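Local coordinates for protein tryparedoxin (Leishmania major, PDB 3S9F) that probably works as a thioredoxin-fold disulfide reductase, passing electrons to a tryparedoxin peroxidase in the parasite's detoxification pathway, at residues Gln69-Tyr74 and Lys103-Ser108; Ile86-Asp91 and Leu107-Ala112. All coordinates share one frame; numbering follows the deposited sequence.

Contact 1: residues Gln69-Tyr74 and Lys103-Ser108; sequences QLVEFY and KMPWLS
Helix 61-77 of the thioredoxin fold packs here against the connection that leads into strand 107-108, and Trp-106 meets Tyr-74 in an edge-to-face pair. The edge of the indole points at the face of the phenol ring: centroids lie 5.4 Å apart, planes are turned 69° to each other, and CE3 of Trp-106 does the touching, 3.7 Å from Tyr-74 CG and displaced toward the rim of the ring. The indole gets there with CG between the backbone N and the carbonyl carbon (chi1 50°). Its far corner runs into the helix, where CH2 of Trp-106 sits 3.6 Å from CG of Leu-70, the two side chains crossing at about a right angle. The helix starts within the CxxC motif, Cys-60 just before it and Cys-63 in its first turn; Leu-70, Val-71 and Tyr-74 lie on later turns. Pro-105 lies partly over one face of the indole, near its rim: its CG is 3.6 Å from CD2 of Tyr-74, the two side chains sliding past each other in opposite directions. Its CD meets both methyls of Val-71, with CG2 of Val-71 at 3.8 Å. That same methyl also lies 3.7 Å from the backbone O of Lys-103. No hydrogen bond crosses the interface; the phenol OH of Tyr-74 is instead bonded to Glu-84 on strand 83-89, while its ring stacks with His-78.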
loop_
_atom_site.group_PDB
_atom_site.type_symbol
_atom_site.label_atom_id
_atom_site.label_comp_id
_atom_site.label_asym_id
_atom_site.label_seq_id
_atom_site.Cartn_x
_atom_site.Cartn_y
_atom_site.Cartn_z
ATOM N N GLN A 69 11.863 12.626 -23.324
ATOM C CA GLN A 69 12.215 11.398 -24.052
ATOM C C GLN A 69 11.410 10.190 -23.577
ATOM O O GLN A 69 10.923 9.390 -24.383
ATOM C CB GLN A 69 13.695 11.055 -23.913
ATOM C CG GLN A 69 14.057 9.805 -24.746
ATOM C CD GLN A 69 15.547 9.577 -24.913
ATOM O OE1 GLN A 69 16.371 10.354 -24.410
ATOM N NE2 GLN A 69 15.903 8.507 -25.639
ATOM N N LEU A 70 11.300 10.056 -22.261
ATOM C CA LEU A 70 10.484 8.975 -21.689
ATOM C C LEU A 70 9.007 9.101 -22.099
ATOM O O LEU A 70 8.364 8.103 -22.421
ATOM C CB LEU A 70 10.657 8.939 -20.167
ATOM C CG LEU A 70 9.986 7.762 -19.454
ATOM C CD1 LEU A 70 10.495 6.411 -19.962
ATOM C CD2 LEU A 70 10.175 7.927 -17.925
ATOM N N VAL A 71 8.474 10.322 -22.114
ATOM C CA VAL A 71 7.088 10.552 -22.586
ATOM C C VAL A 71 6.899 10.055 -24.025
ATOM O O VAL A 71 5.927 9.347 -24.343
ATOM C CB VAL A 71 6.659 12.037 -22.459
ATOM C CG1 VAL A 71 5.344 12.282 -23.203
ATOM C CG2 VAL A 71 6.480 12.401 -21.005
ATOM N N GLU A 72 7.849 10.406 -24.882
ATOM C CA GLU A 72 7.797 9.997 -26.276
ATOM C C GLU A 72 7.912 8.464 -26.396
ATOM O O GLU A 72 7.171 7.843 -27.159
ATOM C CB GLU A 72 8.893 10.714 -27.062
ATOM C CG GLU A 72 8.755 10.644 -28.566
ATOM C CD GLU A 72 10.013 11.120 -29.301
ATOM O OE1 GLU A 72 10.988 11.574 -28.644
ATOM O OE2 GLU A 72 10.028 11.034 -30.545
ATOM N N PHE A 73 8.823 7.866 -25.627
ATOM C CA PHE A 73 9.022 6.416 -25.655
ATOM C C PHE A 73 7.766 5.669 -25.207
ATOM O O PHE A 73 7.372 4.686 -25.833
ATOM C CB PHE A 73 10.217 5.985 -24.786
ATOM C CG PHE A 73 10.546 4.517 -24.907
ATOM C CD1 PHE A 73 10.159 3.611 -23.914
ATOM C CD2 PHE A 73 11.222 4.036 -26.030
ATOM C CE1 PHE A 73 10.457 2.245 -24.045
ATOM C CE2 PHE A 73 11.524 2.683 -26.169
ATOM C CZ PHE A 73 11.143 1.784 -25.171
ATOM N N TYR A 74 7.152 6.140 -24.120
ATOM C CA TYR A 74 5.885 5.593 -23.622
ATOM C C TYR A 74 4.718 5.692 -24.624
ATOM O O TYR A 74 4.023 4.696 -24.888
ATOM C CB TYR A 74 5.511 6.325 -22.357
ATOM C CG TYR A 74 4.253 5.853 -21.681
ATOM C CD1 TYR A 74 4.305 4.947 -20.619
ATOM C CD2 TYR A 74 3.015 6.362 -22.067
ATOM C CE1 TYR A 74 3.142 4.553 -19.965
ATOM C CE2 TYR A 74 1.845 5.966 -21.443
ATOM C CZ TYR A 74 1.915 5.077 -20.376
ATOM O OH TYR A 74 0.751 4.721 -19.742
ATOM N N LYS A 103 2.457 16.828 -17.377
ATOM C CA LYS A 103 3.237 16.612 -18.600
ATOM C C LYS A 103 3.370 15.116 -18.950
ATOM O O LYS A 103 3.874 14.764 -20.018
ATOM C CB LYS A 103 4.625 17.235 -18.433
ATOM C CG LYS A 103 4.562 18.755 -18.290
ATOM C CD LYS A 103 5.933 19.370 -18.102
ATOM C CE LYS A 103 5.850 20.862 -18.350
ATOM N NZ LYS A 103 7.054 21.579 -17.874
ATOM N N MET A 104 2.930 14.252 -18.043
ATOM C CA MET A 104 3.123 12.797 -18.199
ATOM C C MET A 104 1.845 12.068 -18.571
ATOM O O MET A 104 0.774 12.404 -18.067
ATOM C CB MET A 104 3.674 12.208 -16.901
ATOM C CG MET A 104 4.982 12.826 -16.488
ATOM S SD MET A 104 5.368 12.364 -14.800
ATOM C CE MET A 104 6.855 13.301 -14.601
ATOM N N PRO A 105 1.951 11.070 -19.433
ATOM C CA PRO A 105 0.789 10.307 -19.901
ATOM C C PRO A 105 0.512 9.055 -19.083
ATOM O O PRO A 105 -0.425 8.337 -19.369
ATOM C CB PRO A 105 1.211 9.877 -21.298
ATOM C CG PRO A 105 2.658 9.834 -21.255
ATOM C CD PRO A 105 3.104 10.901 -20.320
ATOM N N TRP A 106 1.345 8.804 -18.088
ATOM C CA TRP A 106 1.245 7.596 -17.298
ATOM C C TRP A 106 0.601 7.788 -15.919
ATOM O O TRP A 106 -0.127 8.726 -15.705
ATOM C CB TRP A 106 2.618 6.935 -17.191
ATOM C CG TRP A 106 3.681 7.855 -16.786
ATOM C CD1 TRP A 106 3.843 8.415 -15.567
ATOM C CD2 TRP A 106 4.762 8.332 -17.589
ATOM N NE1 TRP A 106 4.944 9.212 -15.551
ATOM C CE2 TRP A 106 5.531 9.176 -16.784
ATOM C CE3 TRP A 106 5.148 8.135 -18.911
ATOM C CZ2 TRP A 106 6.652 9.817 -17.253
ATOM C CZ3 TRP A 106 6.255 8.758 -19.363
ATOM C CH2 TRP A 106 6.996 9.598 -18.546
ATOM N N LEU A 107 0.870 6.861 -15.008
ATOM C CA LEU A 107 0.267 6.852 -13.675
ATOM C C LEU A 107 1.131 7.520 -12.611
ATOM O O LEU A 107 2.274 7.761 -12.835
ATOM C CB LEU A 107 0.040 5.411 -13.224
ATOM C CG LEU A 107 -0.719 4.468 -14.161
ATOM C CD1 LEU A 107 -0.900 3.090 -13.592
ATOM C CD2 LEU A 107 -2.026 5.074 -14.462
ATOM N N SER A 108 0.564 7.776 -11.440
ATOM C CA SER A 108 1.400 8.283 -10.330
ATOM C C SER A 108 0.945 7.725 -8.996
ATOM O O SER A 108 -0.222 7.502 -8.749
ATOM C CB SER A 108 1.383 9.834 -10.267
ATOM O OG SER A 108 2.266 10.334 -9.264
#

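Contact 2: residues Ile86-Asp91 and Leu107-Ala112; sequences ILASWD and LSIPFA
With CG2 anti to its backbone N and CG1 beside that N (chi1 -59°), Ile-86 offers two branches to the neighbouring strand: CG2 lies 3.7 Å from CG1 of Ile-109, the side chains crossing at about a right angle, and CG1 lies more loosely by CB of Leu-107. Ser-108 has its OG anti to the backbone N (chi1 -176°), which sets the hydroxyl 3.6 Å from CB of Leu-87. The hydroxyl's proton goes to the backbone O of Ile-109 over 2.7 Å, approaching from above the carbonyl plane. Between the backbones, Leu-87 is gripped from both ends. Its N donates to Leu-107 O at 2.8 Å in an almost straight bond (173°), and its O accepts from Ile-109 N at 3.0 Å. Past this pair the two segments part, and a water takes over, accepting from Ser-89 N at 2.8 Å and lying within bonding distance of Ile-109 O. Ser-89 OG accepts from Asp-91 N, forming an ST turn. Farther on, Asp-91 O lies 3.7 Å from CE1 of Phe-111, at the ring edge, while OD1 of Asp-91 is hydrogen-bonded to Ser-58 OG. Ile-86 and Leu-107 face one side of the sheet, Leu-87 and Ser-108 the other, as parallel neighbours joined through helix 94-101 in a beta-alpha-beta crossover of the thioredoxin fold.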
loop_
_atom_site.group_PDB
_atom_site.type_symbol
_atom_site.label_atom_id
_atom_site.label_comp_id
_atom_site.label_asym_id
_atom_site.label_seq_id
_atom_site.Cartn_x
_atom_site.Cartn_y
_atom_site.Cartn_z
ATOM N N ILE A 86 4.795 4.296 -13.454
ATOM C CA ILE A 86 4.211 4.943 -12.284
ATOM C C ILE A 86 5.183 5.975 -11.747
ATOM O O ILE A 86 6.289 5.624 -11.325
ATOM C CB ILE A 86 3.911 3.915 -11.146
ATOM C CG1 ILE A 86 2.943 2.834 -11.638
ATOM C CG2 ILE A 86 3.354 4.672 -9.899
ATOM C CD1 ILE A 86 2.792 1.618 -10.691
ATOM N N LEU A 87 4.785 7.241 -11.754
ATOM C CA LEU A 87 5.601 8.305 -11.139
ATOM C C LEU A 87 5.742 8.113 -9.628
ATOM O O LEU A 87 4.748 7.885 -8.938
ATOM C CB LEU A 87 4.995 9.684 -11.445
ATOM C CG LEU A 87 5.721 10.867 -10.784
ATOM C CD1 LEU A 87 7.153 11.049 -11.375
ATOM C CD2 LEU A 87 4.885 12.134 -10.982
ATOM N N ALA A 88 6.998 8.163 -9.146
ATOM C CA ALA A 88 7.298 8.152 -7.714
ATOM C C ALA A 88 8.051 9.455 -7.477
ATOM O O ALA A 88 9.294 9.526 -7.569
ATOM C CB ALA A 88 8.137 6.930 -7.357
ATOM N N SER A 89 7.273 10.487 -7.190
ATOM C CA SER A 89 7.756 11.862 -7.256
ATOM C C SER A 89 8.570 12.306 -6.060
ATOM O O SER A 89 8.177 12.079 -4.917
ATOM C CB SER A 89 6.580 12.826 -7.409
ATOM O OG SER A 89 7.088 14.151 -7.399
ATOM N N TRP A 90 9.704 12.946 -6.337
ATOM C CA TRP A 90 10.483 13.590 -5.299
ATOM C C TRP A 90 10.076 15.058 -5.084
ATOM O O TRP A 90 10.748 15.783 -4.352
ATOM C CB TRP A 90 11.970 13.493 -5.621
ATOM C CG TRP A 90 12.596 12.144 -5.324
ATOM C CD1 TRP A 90 11.970 10.931 -5.156
ATOM C CD2 TRP A 90 13.992 11.901 -5.173
ATOM N NE1 TRP A 90 12.915 9.939 -4.908
ATOM C CE2 TRP A 90 14.161 10.515 -4.923
ATOM C CE3 TRP A 90 15.126 12.724 -5.245
ATOM C CZ2 TRP A 90 15.426 9.937 -4.725
ATOM C CZ3 TRP A 90 16.375 12.161 -5.047
ATOM C CH2 TRP A 90 16.518 10.766 -4.805
ATOM N N ASP A 91 8.967 15.477 -5.684
ATOM C CA ASP A 91 8.419 16.810 -5.393
ATOM C C ASP A 91 7.736 16.760 -4.042
ATOM O O ASP A 91 6.961 15.841 -3.760
ATOM C CB ASP A 91 7.407 17.235 -6.449
ATOM C CG ASP A 91 8.060 17.801 -7.683
ATOM O OD1 ASP A 91 8.650 18.896 -7.584
ATOM O OD2 ASP A 91 7.972 17.169 -8.753
ATOM N N LEU A 107 0.870 6.861 -15.008
ATOM C CA LEU A 107 0.267 6.852 -13.675
ATOM C C LEU A 107 1.131 7.520 -12.611
ATOM O O LEU A 107 2.274 7.761 -12.835
ATOM C CB LEU A 107 0.040 5.411 -13.224
ATOM C CG LEU A 107 -0.719 4.468 -14.161
ATOM C CD1 LEU A 107 -0.900 3.090 -13.592
ATOM C CD2 LEU A 107 -2.026 5.074 -14.462
ATOM N N SER A 108 0.564 7.776 -11.440
ATOM C CA SER A 108 1.400 8.283 -10.330
ATOM C C SER A 108 0.945 7.725 -8.996
ATOM O O SER A 108 -0.222 7.502 -8.749
ATOM C CB SER A 108 1.383 9.834 -10.267
ATOM O OG SER A 108 2.266 10.334 -9.264
ATOM N N ILE A 109 1.904 7.520 -8.109
ATOM C CA ILE A 109 1.577 7.435 -6.697
ATOM C C ILE A 109 1.045 8.825 -6.298
ATOM O O ILE A 109 1.641 9.847 -6.668
ATOM C CB ILE A 109 2.853 7.080 -5.909
ATOM C CG1 ILE A 109 3.322 5.656 -6.293
ATOM C CG2 ILE A 109 2.615 7.222 -4.395
ATOM C CD1 ILE A 109 4.797 5.362 -5.895
ATOM N N PRO A 110 -0.087 8.878 -5.572
ATOM C CA PRO A 110 -0.642 10.181 -5.237
ATOM C C PRO A 110 0.334 10.999 -4.393
ATOM O O PRO A 110 1.144 10.445 -3.631
ATOM C CB PRO A 110 -1.887 9.838 -4.426
ATOM C CG PRO A 110 -2.294 8.483 -4.926
ATOM C CD PRO A 110 -0.978 7.770 -5.187
ATOM N N PHE A 111 0.272 12.316 -4.571
ATOM C CA PHE A 111 1.136 13.226 -3.830
ATOM C C PHE A 111 1.123 12.975 -2.315
ATOM O O PHE A 111 2.164 13.050 -1.652
ATOM C CB PHE A 111 0.720 14.682 -4.066
ATOM C CG PHE A 111 1.505 15.647 -3.239
ATOM C CD1 PHE A 111 2.817 15.950 -3.577
ATOM C CD2 PHE A 111 0.950 16.213 -2.086
ATOM C CE1 PHE A 111 3.561 16.837 -2.802
ATOM C CE2 PHE A 111 1.686 17.093 -1.293
ATOM C CZ PHE A 111 2.994 17.412 -1.657
ATOM N N ALA A 112 -0.068 12.721 -1.781
ATOM C CA ALA A 112 -0.272 12.487 -0.357
ATOM C C ALA A 112 0.479 11.269 0.175
ATOM O O ALA A 112 0.741 11.173 1.394
ATOM C CB ALA A 112 -1.779 12.335 -0.072
HETATM O O HOH W 1 4.624 10.293 -6.446
#

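How the contacts relate
Contacts 1 and 2 meet on strand 107-108, sharing Leu-107 and Ser-108, with centres 13 Å apart. The chain entering that strand packs on helix 61-77 in contact 1; the strand itself then pairs with strand 83-89 in contact 2, so the 103-108 segment is one link between helix and sheet, beside direct contacts of the helix with strand 83-89. They also touch directly: Met-104 SD is 3.9 Å from Leu-87 CD2, and Trp-106 CD1 is 4.1 Å from Leu-87 N. Both lie near the Cys-60/Cys-63 redox pair without reaching it, through Met-104 in contact 1 and Asp-91 in contact 2. Bound magnesium ions lie about 4 Å from the nearest side-chain atoms of Tyr-74 and Phe-111.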